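Local coordinates for uncharacterized protein MTH_862 (Methanothermobacter thermautotrophicus, PDB 2R47) that is of unknown function but belongs to the archaeal DUF2124 family and forms a two-chain assembly in the crystal, at residues A[5-10]-A[16-21]; A[40-45]-A[66-71]. One frame throughout, in Å; residues are numbered along the deposited sequence.

Contact 1: A[5-10]-A[16-21]; sequences KLKEFR and LGVFRE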
ATOM      1  N   LYS A   5      10.887  18.297  13.084  1.00 27.57           N
ATOM      2  CA  LYS A   5      11.251  17.792  11.759  1.00 28.27           C
ATOM      3  C   LYS A   5      12.712  17.455  11.718  1.00 28.01           C
ATOM      4  O   LYS A   5      13.551  18.300  12.036  1.00 28.00           O
ATOM      5  CB  LYS A   5      10.972  18.801  10.647  1.00 29.67           C
ATOM      6  CG  LYS A   5       9.713  18.520   9.855  1.00 31.67           C
ATOM      7  CD  LYS A   5       9.237  19.767   9.148  1.00 35.12           C
ATOM      8  CE  LYS A   5       7.744  19.656   8.800  1.00 37.47           C
ATOM      9  NZ  LYS A   5       7.428  20.472   7.571  1.00 38.73           N
ATOM     10  N   LEU A   6      13.003  16.225  11.308  1.00 26.71           N
ATOM     11  CA  LEU A   6      14.356  15.716  11.206  1.00 26.89           C
ATOM     12  C   LEU A   6      14.857  15.875   9.784  1.00 25.98           C
ATOM     13  O   LEU A   6      15.929  16.445   9.561  1.00 25.72           O
ATOM     14  CB  LEU A   6      14.428  14.247  11.611  1.00 26.64           C
ATOM     15  CG  LEU A   6      15.784  13.546  11.415  1.00 30.13           C
ATOM     16  CD1 LEU A   6      16.805  14.024  12.463  1.00 30.49           C
ATOM     17  CD2 LEU A   6      15.623  12.011  11.455  1.00 28.67           C
ATOM     18  N   LYS A   7      14.103  15.357   8.819  1.00 24.37           N
ATOM     19  CA  LYS A   7      14.513  15.495   7.430  1.00 23.63           C
ATOM     20  C   LYS A   7      13.383  15.241   6.469  1.00 23.33           C
ATOM     21  O   LYS A   7      12.332  14.756   6.874  1.00 21.87           O
ATOM     22  CB  LYS A   7      15.588  14.486   7.129  1.00 24.17           C
ATOM     23  CG  LYS A   7      15.173  13.072   7.392  1.00 25.98           C
ATOM     24  CD  LYS A   7      16.390  12.200   7.143  1.00 32.09           C
ATOM     25  CE  LYS A   7      16.139  10.777   7.518  1.00 33.57           C
ATOM     26  NZ  LYS A   7      17.413  10.023   7.258  1.00 38.28           N
ATOM     27  N   GLU A   8      13.637  15.507   5.194  1.00 23.10           N
ATOM     28  CA  GLU A   8      12.615  15.320   4.152  1.00 25.52           C
ATOM     29  C   GLU A   8      13.005  14.153   3.266  1.00 22.83           C
ATOM     30  O   GLU A   8      14.187  13.801   3.167  1.00 22.81           O
ATOM     31  CB  GLU A   8      12.476  16.576   3.268  1.00 25.18           C
ATOM     32  CG  GLU A   8      12.130  17.839   4.021  1.00 31.53           C
ATOM     33  CD  GLU A   8      11.909  19.059   3.094  1.00 33.03           C
ATOM     34  OE1 GLU A   8      11.817  18.872   1.846  1.00 40.53           O
ATOM     35  OE2 GLU A   8      11.823  20.199   3.632  1.00 41.76           O
ATOM     36  N   PHE A   9      12.026  13.569   2.582  1.00 21.11           N
ATOM     37  CA  PHE A   9      12.315  12.511   1.641  1.00 18.87           C
ATOM     38  C   PHE A   9      11.370  12.654   0.464  1.00 19.79           C
ATOM     39  O   PHE A   9      10.341  13.334   0.563  1.00 17.96           O
ATOM     40  CB  PHE A   9      12.194  11.105   2.271  1.00 19.10           C
ATOM     41  CG  PHE A   9      10.823  10.787   2.801  1.00 18.98           C
ATOM     42  CD1 PHE A   9       9.830  10.232   1.949  1.00 15.77           C
ATOM     43  CD2 PHE A   9      10.498  11.086   4.138  1.00 17.56           C
ATOM     44  CE1 PHE A   9       8.533   9.956   2.453  1.00 19.97           C
ATOM     45  CE2 PHE A   9       9.198  10.820   4.654  1.00 18.34           C
ATOM     46  CZ  PHE A   9       8.229  10.251   3.815  1.00 19.70           C
ATOM     47  N   ARG A  10      11.701  11.967  -0.619  1.00 19.39           N
ATOM     48  CA  ARG A  10      10.900  12.019  -1.833  1.00 20.48           C
ATOM     49  C   ARG A  10      10.943  10.658  -2.511  1.00 19.63           C
ATOM     50  O   ARG A  10      12.002  10.025  -2.622  1.00 18.96           O
ATOM     51  CB  ARG A  10      11.450  13.123  -2.744  1.00 21.62           C
ATOM     52  CG  ARG A  10      10.689  13.263  -4.037  1.00 27.03           C
ATOM     53  CD  ARG A  10      10.950  14.621  -4.680  1.00 32.83           C
ATOM     54  NE  ARG A  10      10.350  14.732  -6.007  1.00 38.58           N
ATOM     55  CZ  ARG A  10       9.040  14.706  -6.292  1.00 42.06           C
ATOM     56  NH1 ARG A  10       8.099  14.495  -5.349  1.00 43.54           N
ATOM     57  NH2 ARG A  10       8.665  14.845  -7.558  1.00 41.01           N
ATOM     58  N   LEU A  16      10.439   4.109   2.128  1.00 15.75           N
ATOM     59  CA  LEU A  16      10.834   2.854   2.767  1.00 17.11           C
ATOM     60  C   LEU A  16      12.169   2.983   3.518  1.00 17.29           C
ATOM     61  O   LEU A  16      12.339   2.452   4.635  1.00 16.06           O
ATOM     62  CB  LEU A  16      10.927   1.718   1.716  1.00 15.92           C
ATOM     63  CG  LEU A  16       9.652   1.431   0.882  1.00 20.42           C
ATOM     64  CD1 LEU A  16       9.955   0.304  -0.132  1.00 21.13           C
ATOM     65  CD2 LEU A  16       8.497   1.086   1.805  1.00 20.63           C
ATOM     66  N   GLY A  17      13.127   3.675   2.899  1.00 15.74           N
ATOM     67  CA  GLY A  17      14.453   3.853   3.519  1.00 16.21           C
ATOM     68  C   GLY A  17      14.476   4.556   4.864  1.00 16.00           C
ATOM     69  O   GLY A  17      15.173   4.109   5.802  1.00 16.79           O
ATOM     70  N   VAL A  18      13.722   5.649   4.991  1.00 16.69           N
ATOM     71  CA  VAL A  18      13.672   6.348   6.299  1.00 16.21           C
ATOM     72  C   VAL A  18      12.995   5.478   7.355  1.00 16.26           C
ATOM     73  O   VAL A  18      13.313   5.570   8.535  1.00 15.77           O
ATOM     74  CB  VAL A  18      13.037   7.752   6.236  1.00 16.34           C
ATOM     75  CG1 VAL A  18      13.825   8.644   5.263  1.00 17.72           C
ATOM     76  CG2 VAL A  18      11.539   7.683   5.847  1.00 15.71           C
ATOM     77  N   PHE A  19      12.065   4.620   6.935  1.00 16.27           N
ATOM     78  CA  PHE A  19      11.465   3.659   7.867  1.00 15.71           C
ATOM     79  C   PHE A  19      12.526   2.632   8.286  1.00 17.40           C
ATOM     80  O   PHE A  19      12.715   2.362   9.502  1.00 17.85           O
ATOM     81  CB  PHE A  19      10.217   2.959   7.252  1.00 16.83           C
ATOM     82  CG  PHE A  19       9.532   2.007   8.234  1.00 15.87           C
ATOM     83  CD1 PHE A  19       8.821   2.512   9.326  1.00 19.86           C
ATOM     84  CD2 PHE A  19       9.696   0.630   8.102  1.00 18.04           C
ATOM     85  CE1 PHE A  19       8.231   1.628  10.273  1.00 21.28           C
ATOM     86  CE2 PHE A  19       9.130  -0.240   9.043  1.00 16.75           C
ATOM     87  CZ  PHE A  19       8.365   0.261  10.081  1.00 19.12           C
ATOM     88  N   ARG A  20      13.239   2.065   7.316  1.00 16.42           N
ATOM     89  CA  ARG A  20      14.293   1.105   7.651  1.00 18.13           C
ATOM     90  C   ARG A  20      15.284   1.681   8.648  1.00 17.42           C
ATOM     91  O   ARG A  20      15.694   0.988   9.555  1.00 18.06           O
ATOM     92  CB  ARG A  20      15.085   0.713   6.409  1.00 18.62           C
ATOM     93  CG  ARG A  20      14.305  -0.186   5.491  1.00 19.03           C
ATOM     94  CD  ARG A  20      15.247  -0.929   4.490  1.00 19.76           C
ATOM     95  NE  ARG A  20      14.434  -1.305   3.337  1.00 22.07           N
ATOM     96  CZ  ARG A  20      14.288  -0.575   2.237  1.00 25.44           C
ATOM     97  NH1 ARG A  20      14.976   0.552   2.070  1.00 23.55           N
ATOM     98  NH2 ARG A  20      13.467  -1.010   1.262  1.00 24.66           N
ATOM     99  N   GLU A  21      15.637   2.952   8.464  1.00 18.47           N
ATOM    100  CA  GLU A  21      16.551   3.659   9.365  1.00 18.29           C
ATOM    101  C   GLU A  21      15.939   3.816  10.747  1.00 18.39           C
ATOM    102  O   GLU A  21      16.628   3.575  11.759  1.00 17.76           O
ATOM    103  CB  GLU A  21      16.838   5.046   8.793  1.00 19.39           C
ATOM    104  CG  GLU A  21      17.715   5.016   7.579  1.00 18.74           C
ATOM    105  CD  GLU A  21      17.853   6.389   6.936  1.00 24.80           C
ATOM    106  OE1 GLU A  21      17.185   7.375   7.350  1.00 25.04           O
ATOM    107  OE2 GLU A  21      18.645   6.477   5.985  1.00 26.69           O
TER
HETATM  108  O   HOH W   1      17.943   8.318   4.296  1.00 39.91           O
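Lys7 reaches from the strand 5-10 to the helix 16-21 and closes a salt bridge with Glu21. From CB its chain leaves with CG between the backbone N and the carbonyl carbon (chi1 57°) and runs fully extended past CD. Lys7 CE lies 3.9 Å from Val18 CG1, the lysine chain and the valine branch running past one another head to tail, and 3.6 Å from Glu21 OE1. At the tip, Lys7 NZ donates to Glu21 OE1 over 2.7 Å, on the syn side and 16° out of the carboxylate plane. A water accepts a weak bond from the ammonium and donates to Glu21 OE2 at 2.6 Å, so both carboxylate oxygens are engaged. Were this lysine an alanine, the Glu21 carboxylate would probably be left without its positive mate, and Val18 CG1 without the methylene beside it. On the buried side the other branch of Val18 lies over one face of the Phe9 ring, with Val18 CG2 3.9 Å from Phe9 CD2. Strand and helix run at 138° to each other, their axes 9.5 Å apart. Ile144 of strand 142-154 touches both Phe9 and Val18, while residues of 5-10 pair antiparallel with a strand of the second subunit, extending the sheet across the interface.

Contact 2: A[40-45]-A[66-71]; sequences PFAQLF and RKLEVT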
ATOM      1  N   PRO A  40      -2.718  -2.483   3.676  1.00 14.93           N
ATOM      2  CA  PRO A  40      -1.695  -2.429   2.619  1.00 14.99           C
ATOM      3  C   PRO A  40      -0.429  -1.691   3.051  1.00 14.74           C
ATOM      4  O   PRO A  40       0.684  -2.083   2.653  1.00 15.56           O
ATOM      5  CB  PRO A  40      -2.421  -1.681   1.473  1.00 14.52           C
ATOM      6  CG  PRO A  40      -3.877  -1.998   1.690  1.00 17.28           C
ATOM      7  CD  PRO A  40      -4.024  -2.000   3.178  1.00 15.21           C
ATOM      8  N   PHE A  41      -0.561  -0.675   3.902  1.00 14.67           N
ATOM      9  CA  PHE A  41       0.626   0.083   4.355  1.00 14.68           C
ATOM     10  C   PHE A  41       1.416  -0.744   5.305  1.00 15.28           C
ATOM     11  O   PHE A  41       2.607  -0.782   5.255  1.00 14.48           O
ATOM     12  CB  PHE A  41       0.193   1.414   4.975  1.00 15.78           C
ATOM     13  CG  PHE A  41      -0.560   2.238   3.990  1.00 19.54           C
ATOM     14  CD1 PHE A  41       0.087   2.734   2.858  1.00 23.23           C
ATOM     15  CD2 PHE A  41      -1.945   2.376   4.096  1.00 23.40           C
ATOM     16  CE1 PHE A  41      -0.639   3.456   1.881  1.00 26.80           C
ATOM     17  CE2 PHE A  41      -2.669   3.093   3.115  1.00 25.16           C
ATOM     18  CZ  PHE A  41      -2.004   3.617   2.026  1.00 23.17           C
ATOM     19  N   ALA A  42       0.727  -1.429   6.184  1.00 14.60           N
ATOM     20  CA  ALA A  42       1.453  -2.356   7.038  1.00 15.22           C
ATOM     21  C   ALA A  42       2.224  -3.388   6.192  1.00 15.97           C
ATOM     22  O   ALA A  42       3.383  -3.716   6.495  1.00 14.62           O
ATOM     23  CB  ALA A  42       0.467  -3.021   8.005  1.00 14.66           C
ATOM     24  N   GLN A  43       1.607  -3.903   5.118  1.00 15.87           N
ATOM     25  CA  GLN A  43       2.275  -4.949   4.297  1.00 15.26           C
ATOM     26  C   GLN A  43       3.466  -4.365   3.544  1.00 16.47           C
ATOM     27  O   GLN A  43       4.516  -5.012   3.410  1.00 18.64           O
ATOM     28  CB  GLN A  43       1.261  -5.576   3.309  1.00 15.51           C
ATOM     29  CG  GLN A  43       0.297  -6.466   4.111  1.00 16.82           C
ATOM     30  CD  GLN A  43      -0.998  -6.831   3.382  1.00 22.09           C
ATOM     31  OE1 GLN A  43      -1.808  -6.000   3.045  1.00 26.92           O
ATOM     32  NE2 GLN A  43      -1.217  -8.098   3.240  1.00 25.09           N
ATOM     33  N   LEU A  44       3.318  -3.134   3.083  1.00 15.64           N
ATOM     34  CA  LEU A  44       4.384  -2.457   2.328  1.00 16.31           C
ATOM     35  C   LEU A  44       5.598  -2.224   3.194  1.00 15.92           C
ATOM     36  O   LEU A  44       6.742  -2.538   2.809  1.00 16.32           O
ATOM     37  CB  LEU A  44       3.891  -1.131   1.730  1.00 16.09           C
ATOM     38  CG  LEU A  44       4.982  -0.348   0.966  1.00 18.03           C
ATOM     39  CD1 LEU A  44       5.470  -1.134  -0.263  1.00 18.64           C
ATOM     40  CD2 LEU A  44       4.458   1.004   0.585  1.00 19.06           C
ATOM     41  N   PHE A  45       5.374  -1.686   4.379  1.00 15.42           N
ATOM     42  CA  PHE A  45       6.519  -1.361   5.240  1.00 16.53           C
ATOM     43  C   PHE A  45       7.128  -2.593   5.912  1.00 16.54           C
ATOM     44  O   PHE A  45       8.353  -2.651   6.123  1.00 16.75           O
ATOM     45  CB  PHE A  45       6.156  -0.230   6.218  1.00 15.66           C
ATOM     46  CG  PHE A  45       6.097   1.104   5.525  1.00 16.10           C
ATOM     47  CD1 PHE A  45       7.251   1.877   5.408  1.00 17.65           C
ATOM     48  CD2 PHE A  45       4.944   1.524   4.861  1.00 18.06           C
ATOM     49  CE1 PHE A  45       7.233   3.118   4.740  1.00 17.94           C
ATOM     50  CE2 PHE A  45       4.923   2.732   4.163  1.00 18.90           C
ATOM     51  CZ  PHE A  45       6.085   3.526   4.084  1.00 17.51           C
ATOM     52  N   ARG A  66      -1.924 -10.764  13.701  1.00 16.06           N
ATOM     53  CA  ARG A  66      -1.450 -11.873  12.871  0.60 16.61           C
ATOM     54  C   ARG A  66      -0.053 -11.602  12.348  1.00 17.08           C
ATOM     55  O   ARG A  66       0.328 -10.421  12.078  1.00 17.27           O
ATOM     56  CB  ARG A  66      -2.413 -12.137  11.688  0.60 16.80           C
ATOM     57  CG  ARG A  66      -3.726 -12.779  12.140  0.60 17.02           C
ATOM     58  CD  ARG A  66      -4.541 -13.300  10.980  0.60 16.21           C
ATOM     59  NE  ARG A  66      -5.676 -14.079  11.468  0.60 17.02           N
ATOM     60  CZ  ARG A  66      -5.738 -15.406  11.546  0.60 17.87           C
ATOM     61  NH1 ARG A  66      -4.725 -16.178  11.153  0.60 15.14           N
ATOM     62  NH2 ARG A  66      -6.852 -15.967  12.019  0.60 19.24           N
ATOM     63  N   LYS A  67       0.720 -12.677  12.171  1.00 17.37           N
ATOM     64  CA  LYS A  67       2.034 -12.516  11.551  1.00 18.53           C
ATOM     65  C   LYS A  67       1.896 -11.927  10.139  1.00 18.59           C
ATOM     66  O   LYS A  67       0.991 -12.287   9.394  1.00 18.58           O
ATOM     67  CB  LYS A  67       2.770 -13.863  11.460  1.00 18.40           C
ATOM     68  CG  LYS A  67       2.973 -14.494  12.834  1.00 20.82           C
ATOM     69  CD  LYS A  67       3.855 -15.751  12.790  1.00 21.35           C
ATOM     70  CE  LYS A  67       3.831 -16.402  14.184  1.00 27.48           C
ATOM     71  NZ  LYS A  67       4.825 -17.527  14.280  1.00 30.28           N
ATOM     72  N   LEU A  68       2.868 -11.091   9.784  1.00 18.94           N
ATOM     73  CA  LEU A  68       3.077 -10.591   8.436  1.00 18.79           C
ATOM     74  C   LEU A  68       4.225 -11.396   7.874  1.00 19.67           C
ATOM     75  O   LEU A  68       5.384 -11.200   8.265  1.00 20.38           O
ATOM     76  CB  LEU A  68       3.398  -9.090   8.487  1.00 19.12           C
ATOM     77  CG  LEU A  68       2.208  -8.155   8.754  1.00 17.11           C
ATOM     78  CD1 LEU A  68       2.738  -6.743   9.096  1.00 16.04           C
ATOM     79  CD2 LEU A  68       1.260  -8.087   7.590  1.00 18.40           C
ATOM     80  N   GLU A  69       3.888 -12.339   7.003  1.00 20.13           N
ATOM     81  CA  GLU A  69       4.848 -13.330   6.499  0.60 21.76           C
ATOM     82  C   GLU A  69       5.147 -13.179   5.006  1.00 20.59           C
ATOM     83  O   GLU A  69       4.233 -12.950   4.214  1.00 19.18           O
ATOM     84  CB  GLU A  69       4.320 -14.740   6.796  0.60 22.12           C
ATOM     85  CG  GLU A  69       4.403 -15.068   8.298  0.60 25.19           C
ATOM     86  CD  GLU A  69       4.047 -16.504   8.651  0.60 25.19           C
ATOM     87  OE1 GLU A  69       3.433 -17.228   7.831  0.60 32.47           O
ATOM     88  OE2 GLU A  69       4.369 -16.906   9.780  0.60 29.76           O
ATOM     89  N   VAL A  70       6.413 -13.347   4.623  1.00 21.22           N
ATOM     90  CA  VAL A  70       6.774 -13.238   3.201  1.00 22.17           C
ATOM     91  C   VAL A  70       6.464 -14.544   2.441  1.00 22.11           C
ATOM     92  O   VAL A  70       6.894 -15.622   2.822  1.00 21.65           O
ATOM     93  CB  VAL A  70       8.250 -12.798   2.984  1.00 23.91           C
ATOM     94  CG1 VAL A  70       8.550 -12.719   1.476  1.00 24.96           C
ATOM     95  CG2 VAL A  70       8.490 -11.433   3.590  1.00 25.54           C
ATOM     96  N   THR A  71       5.709 -14.443   1.362  1.00 20.74           N
ATOM     97  CA  THR A  71       5.434 -15.597   0.509  1.00 21.19           C
ATOM     98  C   THR A  71       5.911 -15.282  -0.915  1.00 21.26           C
ATOM     99  O   THR A  71       6.403 -14.191  -1.161  1.00 20.74           O
ATOM    100  CB  THR A  71       3.914 -15.928   0.499  1.00 21.88           C
ATOM    101  OG1 THR A  71       3.209 -14.956  -0.297  1.00 21.52           O
ATOM    102  CG2 THR A  71       3.322 -15.890   1.918  1.00 20.94           C
TER
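Ala42 and Gln43, in the first turn of helix 40-48, face Leu68 near the middle of strand 66-71. The helical segment is regular, with Leu44 N bonded to Pro40 O and Phe45 N to Phe41 O, whereas residues 66-71 are extended. The backbones come nearest at Gln43 and Leu68, whose CA atoms are 7.0 Å apart, and no hydrogen bond joins the segments.

Leu68 makes the contact with its two methyl groups. CG stands beside the backbone N and anti to the carbonyl carbon (chi1 -76°), and from there the isobutyl group forks toward two consecutive helix residues. One branch meets Ala42: Leu68 CD1 is 4.0 Å from Ala42 O and 4.5 Å from Ala42 CB, so it touches both the backbone and the small side chain. The other branch meets the aliphatic part of Gln43, with Leu68 CD2 4.0 Å from Gln43 CG. These two side chains meet roughly perpendicular, and the leucine touches the glutamine by its methylene rather than its amide. The Gln43 amide has polar partners beyond the pair, its NE2 making weak hydrogen bonds to Val75 O and to Gln43 OE1 of the second subunit.

All three touching residues are buried. Phe31 and Phe56 pack against both Ala42 and Leu68, while Val75 and Leu77 also reach Leu68. The strand itself is held in the mixed sheet by backbone bonds, among them Leu68 with Asn54 and Lys67 with Gly78. Helix 40-48 connects the neighbouring parallel strands 28-33 and 53-58, a beta-alpha-beta crossover of an alpha/beta fold; its Ala42 and the methylene of Gln43 then pack on Leu68 of the next strand, 66-71, which is antiparallel to 53-58.

The centres of contact 1 and contact 2 lie about 20 Å apart, yet the two meet directly through their helices. Phe19 of contact 1 packs edge-to-face with Phe45 of contact 2, the closest atoms being Phe19 CG and Phe45 CD1 at 3.6 Å. Leu16 adds to this seam, its CD2 lying 3.8 Å from Phe45 CE1 and 3.9 Å from Leu44 CG. Along the chain they follow in series, the packing of strand 5-10 on the helix that follows it closing before 40-45 begins. Both also reach the second subunit: contact 1 through strand pairing, contact 2 through packing of Pro40 and Phe41 on Leu44 of that subunit.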